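Local coordinates for protein CRISPR system Cmr subunit Cmr1-1 (PDB 4W8Z) that binds RNA as a subunit that, with Cmr6, caps the type III-B Cmr ribonucleoprotein complex, part of a CRISPR immune system against mobile genetic elements, at residues Ala41-Leu49 against Leu141-Leu152; Ser159-Lys167 against Pro283-Ile291. One frame throughout, in Å; residues are numbered along the deposited sequence.

Contact 1 (Ala41-Leu49 against Leu141-Leu152)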
loop_
_atom_site.group_PDB
_atom_site.type_symbol
_atom_site.label_atom_id
_atom_site.label_comp_id
_atom_site.label_asym_id
_atom_site.label_seq_id
_atom_site.Cartn_x
_atom_site.Cartn_y
_atom_site.Cartn_z
ATOM N N ALA A 41 6.553 7.034 1.258
ATOM C CA ALA A 41 5.861 5.818 1.662
ATOM C C ALA A 41 6.507 5.169 2.889
ATOM O O ALA A 41 5.811 4.599 3.731
ATOM C CB ALA A 41 5.818 4.839 0.512
ATOM N N MET A 42 7.833 5.253 2.980
ATOM C CA MET A 42 8.558 4.783 4.160
ATOM C C MET A 42 8.101 5.550 5.393
ATOM O O MET A 42 7.838 4.965 6.447
ATOM C CB MET A 42 10.071 4.941 3.976
ATOM C CG MET A 42 10.714 3.889 3.085
ATOM S SD MET A 42 12.482 4.170 2.863
ATOM C CE MET A 42 13.030 4.172 4.566
ATOM N N ARG A 43 7.999 6.868 5.244
ATOM C CA ARG A 43 7.526 7.727 6.316
ATOM C C ARG A 43 6.114 7.327 6.717
ATOM O O ARG A 43 5.789 7.266 7.903
ATOM C CB ARG A 43 7.562 9.193 5.888
ATOM C CG ARG A 43 7.529 10.171 7.044
ATOM C CD ARG A 43 7.179 11.568 6.579
ATOM N NE ARG A 43 7.521 12.560 7.590
ATOM C CZ ARG A 43 8.660 13.241 7.600
ATOM N NH1 ARG A 43 9.557 13.034 6.644
ATOM N NH2 ARG A 43 8.903 14.128 8.560
ATOM N N TRP A 44 5.281 7.040 5.719
ATOM C CA TRP A 44 3.911 6.614 5.976
ATOM C C TRP A 44 3.900 5.335 6.794
ATOM O O TRP A 44 3.158 5.214 7.768
ATOM C CB TRP A 44 3.143 6.399 4.673
ATOM C CG TRP A 44 1.661 6.262 4.885
ATOM C CD1 TRP A 44 0.728 7.247 4.770
ATOM C CD2 TRP A 44 0.942 5.074 5.258
ATOM N NE1 TRP A 44 -0.526 6.752 5.044
ATOM C CE2 TRP A 44 -0.422 5.421 5.348
ATOM C CE3 TRP A 44 1.321 3.752 5.520
ATOM C CZ2 TRP A 44 -1.408 4.499 5.690
ATOM C CZ3 TRP A 44 0.343 2.838 5.864
ATOM C CH2 TRP A 44 -1.007 3.216 5.947
ATOM N N TRP A 45 4.738 4.383 6.397
ATOM C CA TRP A 45 4.734 3.068 7.019
ATOM C C TRP A 45 5.369 3.073 8.396
ATOM O O TRP A 45 5.067 2.211 9.219
ATOM C CB TRP A 45 5.426 2.049 6.111
ATOM C CG TRP A 45 4.443 1.405 5.203
ATOM C CD1 TRP A 45 4.311 1.601 3.860
ATOM C CD2 TRP A 45 3.404 0.497 5.582
ATOM N NE1 TRP A 45 3.267 0.854 3.374
ATOM C CE2 TRP A 45 2.691 0.168 4.413
ATOM C CE3 TRP A 45 3.010 -0.074 6.798
ATOM C CZ2 TRP A 45 1.608 -0.712 4.418
ATOM C CZ3 TRP A 45 1.936 -0.946 6.804
ATOM C CH2 TRP A 45 1.247 -1.257 5.620
ATOM N N PHE A 46 6.235 4.042 8.659
ATOM C CA PHE A 46 6.784 4.181 9.998
ATOM C C PHE A 46 5.668 4.519 10.976
ATOM O O PHE A 46 5.637 4.018 12.097
ATOM C CB PHE A 46 7.869 5.255 10.051
ATOM C CG PHE A 46 8.291 5.605 11.444
ATOM C CD1 PHE A 46 9.167 4.791 12.138
ATOM C CD2 PHE A 46 7.798 6.738 12.066
ATOM C CE1 PHE A 46 9.549 5.105 13.425
ATOM C CE2 PHE A 46 8.175 7.058 13.352
ATOM C CZ PHE A 46 9.054 6.240 14.033
ATOM N N ARG A 47 4.753 5.376 10.541
ATOM C CA ARG A 47 3.654 5.816 11.389
ATOM C C ARG A 47 2.702 4.666 11.682
ATOM O O ARG A 47 2.133 4.580 12.767
ATOM C CB ARG A 47 2.893 6.966 10.735
ATOM C CG ARG A 47 3.739 8.182 10.417
ATOM C CD ARG A 47 2.847 9.387 10.194
ATOM N NE ARG A 47 1.858 9.487 11.265
ATOM C CZ ARG A 47 1.112 10.560 11.508
ATOM N NH1 ARG A 47 1.238 11.647 10.758
ATOM N NH2 ARG A 47 0.242 10.543 12.507
ATOM N N ALA A 48 2.534 3.784 10.703
ATOM C CA ALA A 48 1.649 2.637 10.855
ATOM C C ALA A 48 2.245 1.614 11.815
ATOM O O ALA A 48 1.521 0.959 12.566
ATOM C CB ALA A 48 1.369 2.000 9.504
ATOM N N LEU A 49 3.568 1.477 11.788
ATOM C CA LEU A 49 4.254 0.573 12.706
ATOM C C LEU A 49 4.274 1.147 14.117
ATOM O O LEU A 49 3.753 0.542 15.052
ATOM C CB LEU A 49 5.688 0.297 12.240
ATOM C CG LEU A 49 5.881 -0.448 10.919
ATOM C CD1 LEU A 49 7.340 -0.844 10.740
ATOM C CD2 LEU A 49 4.975 -1.665 10.833
ATOM N N LEU A 141 14.706 1.281 12.628
ATOM C CA LEU A 141 13.360 1.761 12.342
ATOM C C LEU A 141 13.175 2.149 10.872
ATOM O O LEU A 141 12.091 1.995 10.310
ATOM C CB LEU A 141 13.026 2.949 13.245
ATOM C CG LEU A 141 12.872 2.618 14.729
ATOM C CD1 LEU A 141 12.778 3.884 15.555
ATOM C CD2 LEU A 141 11.653 1.746 14.941
ATOM N N ALA A 142 14.235 2.656 10.254
ATOM C CA ALA A 142 14.194 3.012 8.842
ATOM C C ALA A 142 14.042 1.762 7.980
ATOM O O ALA A 142 13.226 1.724 7.060
ATOM C CB ALA A 142 15.447 3.783 8.451
ATOM N N THR A 143 14.829 0.737 8.292
ATOM C CA THR A 143 14.805 -0.512 7.540
ATOM C C THR A 143 13.478 -1.249 7.722
ATOM O O THR A 143 12.923 -1.793 6.762
ATOM C CB THR A 143 15.981 -1.425 7.948
ATOM O OG1 THR A 143 17.177 -0.959 7.313
ATOM C CG2 THR A 143 15.736 -2.859 7.527
ATOM N N LEU A 144 12.964 -1.253 8.946
ATOM C CA LEU A 144 11.657 -1.843 9.214
ATOM C C LEU A 144 10.586 -1.171 8.367
ATOM O O LEU A 144 9.722 -1.839 7.799
ATOM C CB LEU A 144 11.310 -1.735 10.697
ATOM C CG LEU A 144 11.938 -2.810 11.586
ATOM C CD1 LEU A 144 11.844 -2.424 13.040
ATOM C CD2 LEU A 144 11.268 -4.153 11.351
ATOM N N SER A 145 10.656 0.155 8.278
ATOM C CA SER A 145 9.737 0.923 7.443
ATOM C C SER A 145 9.785 0.467 5.994
ATOM O O SER A 145 8.749 0.173 5.394
ATOM C CB SER A 145 10.061 2.410 7.523
ATOM O OG SER A 145 9.837 2.896 8.832
ATOM N N LEU A 146 10.993 0.410 5.440
ATOM C CA LEU A 146 11.187 -0.022 4.060
ATOM C C LEU A 146 10.729 -1.461 3.857
ATOM O O LEU A 146 10.119 -1.781 2.835
ATOM C CB LEU A 146 12.651 0.122 3.649
ATOM C CG LEU A 146 13.016 -0.402 2.260
ATOM C CD1 LEU A 146 12.159 0.235 1.186
ATOM C CD2 LEU A 146 14.470 -0.133 1.990
ATOM N N TRP A 147 11.034 -2.321 4.826
ATOM C CA TRP A 147 10.557 -3.699 4.803
ATOM C C TRP A 147 9.037 -3.729 4.690
ATOM O O TRP A 147 8.480 -4.514 3.922
ATOM C CB TRP A 147 11.000 -4.458 6.057
ATOM C CG TRP A 147 10.586 -5.906 6.056
ATOM C CD1 TRP A 147 11.353 -6.979 5.690
ATOM C CD2 TRP A 147 9.306 -6.439 6.427
ATOM N NE1 TRP A 147 10.633 -8.145 5.817
ATOM C CE2 TRP A 147 9.374 -7.841 6.264
ATOM C CE3 TRP A 147 8.111 -5.868 6.883
ATOM C CZ2 TRP A 147 8.293 -8.678 6.535
ATOM C CZ3 TRP A 147 7.037 -6.702 7.152
ATOM C CH2 TRP A 147 7.137 -8.093 6.978
ATOM N N ALA A 148 8.377 -2.871 5.466
ATOM C CA ALA A 148 6.918 -2.800 5.484
ATOM C C ALA A 148 6.373 -2.270 4.158
ATOM O O ALA A 148 5.354 -2.752 3.655
ATOM C CB ALA A 148 6.440 -1.933 6.641
ATOM N N LEU A 149 7.060 -1.280 3.598
ATOM C CA LEU A 149 6.676 -0.709 2.311
ATOM C C LEU A 149 6.678 -1.762 1.201
ATOM O O LEU A 149 5.776 -1.797 0.369
ATOM C CB LEU A 149 7.614 0.443 1.943
ATOM C CG LEU A 149 7.526 0.968 0.510
ATOM C CD1 LEU A 149 6.097 1.366 0.184
ATOM C CD2 LEU A 149 8.474 2.142 0.313
ATOM N N VAL A 150 7.690 -2.623 1.197
ATOM C CA VAL A 150 7.792 -3.659 0.180
ATOM C C VAL A 150 6.817 -4.805 0.449
ATOM O O VAL A 150 6.226 -5.361 -0.476
ATOM C CB VAL A 150 9.233 -4.209 0.090
ATOM C CG1 VAL A 150 9.324 -5.329 -0.939
ATOM C CG2 VAL A 150 10.203 -3.090 -0.261
ATOM N N SER A 151 6.636 -5.139 1.722
ATOM C CA SER A 151 5.804 -6.280 2.108
ATOM C C SER A 151 4.294 -6.022 2.027
ATOM O O SER A 151 3.529 -6.920 1.664
ATOM C CB SER A 151 6.161 -6.723 3.524
ATOM O OG SER A 151 7.497 -7.190 3.575
ATOM N N LEU A 152 3.865 -4.806 2.361
ATOM C CA LEU A 152 2.433 -4.503 2.418
ATOM C C LEU A 152 2.029 -3.278 1.595
ATOM O O LEU A 152 0.844 -3.057 1.335
ATOM C CB LEU A 152 2.001 -4.296 3.869
ATOM C CG LEU A 152 2.329 -5.409 4.865
ATOM C CD1 LEU A 152 2.278 -4.859 6.272
ATOM C CD2 LEU A 152 1.374 -6.580 4.712
#
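Met42 is the knob of this contact. Its side chain drops into a hollow on helix 136-152 made by Ala142, Ser145, Leu146 and Leu149. The chain bends at chi3 (57°). CE then lies 3.5 Å from Ala142 O, while SD rests near CB of Leu146. Leu131 of strand 126-133 also touches Met42.

The two helices cross nearly at right angles, with short-segment axes 8.1 Å apart at 101°. Small residues, Ser145 and Ala148, face the other helix, consistent with the close approach. Ser145 lies at the crossing, and its CB is 3.6 Å from Met42 O. Its OG hydrogen-bonds to Leu141 O at 2.8 Å. The same OG lies in the plane of the Phe46 ring, at the edge, and Phe46 CE1 meets Leu141 CD1 further out.

Trp45 is the broad bump. One ring face lies over the backbone at Ala148 O and Leu149 N, and Trp44 CZ3 is over the opposite face. Leu152 CB comes in obliquely, 3.6 Å from Trp45 CH2. Leu149 CD1 touches Ala41 CB at 3.5 Å and lies beside Trp45 CD1. Leu49 CD1 packs against Leu144 and Ala148.

The contact packs together the two crossover helices of the RAMP ferredoxin-like beta-alpha-beta-beta-alpha-beta fold. No hydrogen bond joins them, and every touching residue is buried. The crossing rests on apolar fit, with the serine hydroxyl satisfied within its own helix.

Contact 2 (Ser159-Lys167 against Pro283-Ile291)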
loop_
_atom_site.group_PDB
_atom_site.type_symbol
_atom_site.label_atom_id
_atom_site.label_comp_id
_atom_site.label_asym_id
_atom_site.label_seq_id
_atom_site.Cartn_x
_atom_site.Cartn_y
_atom_site.Cartn_z
ATOM N N SER A 159 -1.292 3.252 -6.587
ATOM C CA SER A 159 -0.603 2.161 -5.896
ATOM C C SER A 159 -1.490 1.416 -4.885
ATOM O O SER A 159 -1.157 0.308 -4.466
ATOM C CB SER A 159 0.655 2.692 -5.204
ATOM O OG SER A 159 0.499 4.057 -4.854
ATOM N N ARG A 160 -2.616 2.013 -4.503
ATOM C CA ARG A 160 -3.603 1.312 -3.683
ATOM C C ARG A 160 -4.456 0.384 -4.540
ATOM O O ARG A 160 -5.248 -0.408 -4.023
ATOM C CB ARG A 160 -4.498 2.301 -2.937
ATOM C CG ARG A 160 -3.787 3.050 -1.823
ATOM C CD ARG A 160 -4.680 4.121 -1.230
ATOM N NE ARG A 160 -5.066 5.096 -2.239
ATOM C CZ ARG A 160 -5.995 6.031 -2.068
ATOM N NH1 ARG A 160 -6.657 6.123 -0.920
ATOM N NH2 ARG A 160 -6.269 6.872 -3.053
ATOM N N ARG A 161 -4.284 0.483 -5.853
ATOM C CA ARG A 161 -5.043 -0.341 -6.782
ATOM C C ARG A 161 -4.150 -1.167 -7.700
ATOM O O ARG A 161 -4.459 -1.340 -8.880
ATOM C CB ARG A 161 -5.970 0.521 -7.638
ATOM C CG ARG A 161 -7.085 1.223 -6.893
ATOM C CD ARG A 161 -8.100 1.723 -7.900
ATOM N NE ARG A 161 -9.086 2.630 -7.325
ATOM C CZ ARG A 161 -10.154 3.073 -7.985
ATOM N NH1 ARG A 161 -10.370 2.680 -9.237
ATOM N NH2 ARG A 161 -11.006 3.902 -7.392
ATOM N N GLY A 162 -3.036 -1.661 -7.174
ATOM C CA GLY A 162 -2.250 -2.634 -7.908
ATOM C C GLY A 162 -0.992 -2.157 -8.605
ATOM O O GLY A 162 -0.215 -2.979 -9.073
ATOM N N THR A 163 -0.772 -0.852 -8.690
ATOM C CA THR A 163 0.462 -0.371 -9.301
ATOM C C THR A 163 1.572 -0.234 -8.263
ATOM O O THR A 163 1.311 -0.068 -7.073
ATOM C CB THR A 163 0.272 0.988 -10.007
ATOM O OG1 THR A 163 0.207 2.033 -9.032
ATOM C CG2 THR A 163 -0.989 0.993 -10.849
ATOM N N GLY A 164 2.815 -0.302 -8.720
ATOM C CA GLY A 164 3.943 0.000 -7.863
ATOM C C GLY A 164 4.203 -1.016 -6.769
ATOM O O GLY A 164 4.822 -0.697 -5.753
ATOM N N SER A 165 3.736 -2.245 -6.967
ATOM C CA SER A 165 4.113 -3.331 -6.071
ATOM C C SER A 165 5.583 -3.671 -6.280
ATOM O O SER A 165 6.048 -3.775 -7.414
ATOM C CB SER A 165 3.240 -4.559 -6.296
ATOM O OG SER A 165 1.938 -4.350 -5.783
ATOM N N MET A 166 6.310 -3.841 -5.182
ATOM C CA MET A 166 7.754 -4.019 -5.234
ATOM C C MET A 166 8.216 -5.328 -4.609
ATOM O O MET A 166 7.514 -5.928 -3.794
ATOM C CB MET A 166 8.440 -2.847 -4.531
ATOM C CG MET A 166 8.082 -1.497 -5.125
ATOM S SD MET A 166 8.858 -1.250 -6.731
ATOM C CE MET A 166 7.807 0.024 -7.417
ATOM N N LYS A 167 9.409 -5.765 -5.002
ATOM C CA LYS A 167 10.086 -6.865 -4.326
ATOM C C LYS A 167 11.562 -6.523 -4.176
ATOM O O LYS A 167 12.089 -5.695 -4.919
ATOM C CB LYS A 167 9.908 -8.179 -5.090
ATOM C CG LYS A 167 10.821 -8.347 -6.294
ATOM C CD LYS A 167 10.391 -9.544 -7.115
ATOM C CE LYS A 167 11.575 -10.248 -7.734
ATOM N NZ LYS A 167 11.182 -11.588 -8.265
ATOM N N PRO A 283 -10.779 1.506 4.624
ATOM C CA PRO A 283 -9.943 1.499 3.416
ATOM C C PRO A 283 -9.427 0.106 3.053
ATOM O O PRO A 283 -9.069 -0.679 3.933
ATOM C CB PRO A 283 -8.776 2.416 3.790
ATOM C CG PRO A 283 -9.329 3.314 4.834
ATOM C CD PRO A 283 -10.304 2.488 5.614
ATOM N N LEU A 284 -9.398 -0.192 1.759
ATOM C CA LEU A 284 -8.820 -1.437 1.270
ATOM C C LEU A 284 -7.810 -1.142 0.163
ATOM O O LEU A 284 -8.114 -0.440 -0.797
ATOM C CB LEU A 284 -9.920 -2.379 0.769
ATOM C CG LEU A 284 -9.542 -3.807 0.367
ATOM C CD1 LEU A 284 -10.740 -4.727 0.534
ATOM C CD2 LEU A 284 -9.040 -3.865 -1.066
ATOM N N TRP A 285 -6.601 -1.673 0.311
ATOM C CA TRP A 285 -5.585 -1.546 -0.728
ATOM C C TRP A 285 -5.348 -2.910 -1.330
ATOM O O TRP A 285 -5.508 -3.920 -0.650
ATOM C CB TRP A 285 -4.268 -1.000 -0.176
ATOM C CG TRP A 285 -4.352 0.314 0.529
ATOM C CD1 TRP A 285 -5.461 1.091 0.705
ATOM C CD2 TRP A 285 -3.272 1.006 1.161
ATOM N NE1 TRP A 285 -5.133 2.224 1.411
ATOM C CE2 TRP A 285 -3.795 2.193 1.703
ATOM C CE3 TRP A 285 -1.914 0.729 1.330
ATOM C CZ2 TRP A 285 -3.007 3.106 2.396
ATOM C CZ3 TRP A 285 -1.131 1.639 2.016
ATOM C CH2 TRP A 285 -1.679 2.814 2.539
ATOM N N PHE A 286 -4.965 -2.959 -2.598
ATOM C CA PHE A 286 -4.513 -4.227 -3.146
ATOM C C PHE A 286 -3.321 -4.056 -4.074
ATOM O O PHE A 286 -3.036 -2.957 -4.559
ATOM C CB PHE A 286 -5.655 -4.967 -3.860
ATOM C CG PHE A 286 -6.282 -4.206 -4.996
ATOM C CD1 PHE A 286 -5.775 -4.303 -6.285
ATOM C CD2 PHE A 286 -7.409 -3.432 -4.785
ATOM C CE1 PHE A 286 -6.368 -3.620 -7.332
ATOM C CE2 PHE A 286 -8.007 -2.748 -5.828
ATOM C CZ PHE A 286 -7.485 -2.839 -7.104
ATOM N N GLY A 287 -2.619 -5.162 -4.293
ATOM C CA GLY A 287 -1.419 -5.183 -5.102
ATOM C C GLY A 287 -0.970 -6.619 -5.268
ATOM O O GLY A 287 -1.758 -7.542 -5.069
ATOM N N VAL A 288 0.296 -6.811 -5.626
ATOM C CA VAL A 288 0.810 -8.150 -5.878
ATOM C C VAL A 288 2.026 -8.458 -5.010
ATOM O O VAL A 288 2.990 -7.693 -4.980
ATOM C CB VAL A 288 1.182 -8.329 -7.363
ATOM C CG1 VAL A 288 1.624 -9.763 -7.649
ATOM C CG2 VAL A 288 0.002 -7.944 -8.244
ATOM N N VAL A 289 1.973 -9.582 -4.301
ATOM C CA VAL A 289 3.100 -10.038 -3.506
ATOM C C VAL A 289 3.666 -11.320 -4.115
ATOM O O VAL A 289 2.923 -12.159 -4.629
ATOM C CB VAL A 289 2.695 -10.268 -2.022
ATOM C CG1 VAL A 289 1.624 -11.355 -1.904
ATOM C CG2 VAL A 289 3.917 -10.595 -1.155
ATOM N N GLU A 290 4.986 -11.461 -4.081
ATOM C CA GLU A 290 5.619 -12.684 -4.560
ATOM C C GLU A 290 5.928 -13.630 -3.401
ATOM O O GLU A 290 6.639 -13.272 -2.460
ATOM C CB GLU A 290 6.890 -12.357 -5.341
ATOM C CG GLU A 290 7.592 -13.579 -5.905
ATOM C CD GLU A 290 8.656 -13.214 -6.923
ATOM O OE1 GLU A 290 8.386 -12.338 -7.774
ATOM O OE2 GLU A 290 9.763 -13.794 -6.863
ATOM N N ILE A 291 5.367 -14.834 -3.473
ATOM C CA ILE A 291 5.591 -15.860 -2.459
ATOM C C ILE A 291 6.039 -17.156 -3.122
ATOM O O ILE A 291 5.323 -17.711 -3.958
ATOM C CB ILE A 291 4.322 -16.134 -1.620
ATOM C CG1 ILE A 291 3.699 -14.821 -1.140
ATOM C CG2 ILE A 291 4.650 -17.028 -0.439
ATOM C CD1 ILE A 291 2.370 -14.993 -0.438
#
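Arg160 lays the aliphatic part of its side chain over one face of the Trp285 indole. CG stands almost exactly on the normal of the five-membered ring, 3.4 Å from its centroid, a CH-pi contact. CD lies over the same face, 3.3 Å from Trp285 NE1. The chain then bends at chi3 (-60°), and the guanidinium plane ends up 82° from the ring plane, so the charged group does not stack on the indole.

Phe286 meets the loop with a face too. Arg161 CA sits over it, 3.8 Å from the ring centroid, as a second CH-pi contact. Arg161 CB packs near Phe286 CZ. The first torsion of Phe286 (chi1 59°) sets CG between the backbone N and the carbonyl carbon and brings the ring under the loop. Phe244 of helix 237-264 stacks with the same ring.

A single beta bridge pairs Arg161 with Phe286. Phe286 N donates to Arg160 O at 2.9 Å. Strand 166-172 is the fourth strand of the ferredoxin-like sheet and an outermost one within this chain. The loop before it bridges here to strand 284-291 of a separate antiparallel sheet in the C-terminal part.

Farther along, Ser165 OG accepts a nearly straight bond from Val288 N at 3.0 Å. Gly287 keeps the backbone beside that hydroxyl bare of a side chain. At the far end Lys167 NZ forms a salt bridge with Glu290, 2.9 Å from OE1, whose hydrogen bonds to OE1 and OE2 are both weak.

Contacts 1 and 2 have centres about 14 Å apart and follow one another along the chain. Helix 136-152 of contact 1 runs on, through the loop used by contact 2, into strand 166-172, the last strand of the same ferredoxin-like unit. Segment 159-167 ends on that strand. The two contacts also touch. Trp44 CH2 lies 3.5 Å from Trp285 CH2, and the ring planes meet at about 45°. Val150 CG1 packs 3.4 Å from Met166 O. The tryptophan pair thus ties helix 38-54 to strand 284-291. The structure is the apo form, and neither contact includes a bound ligand.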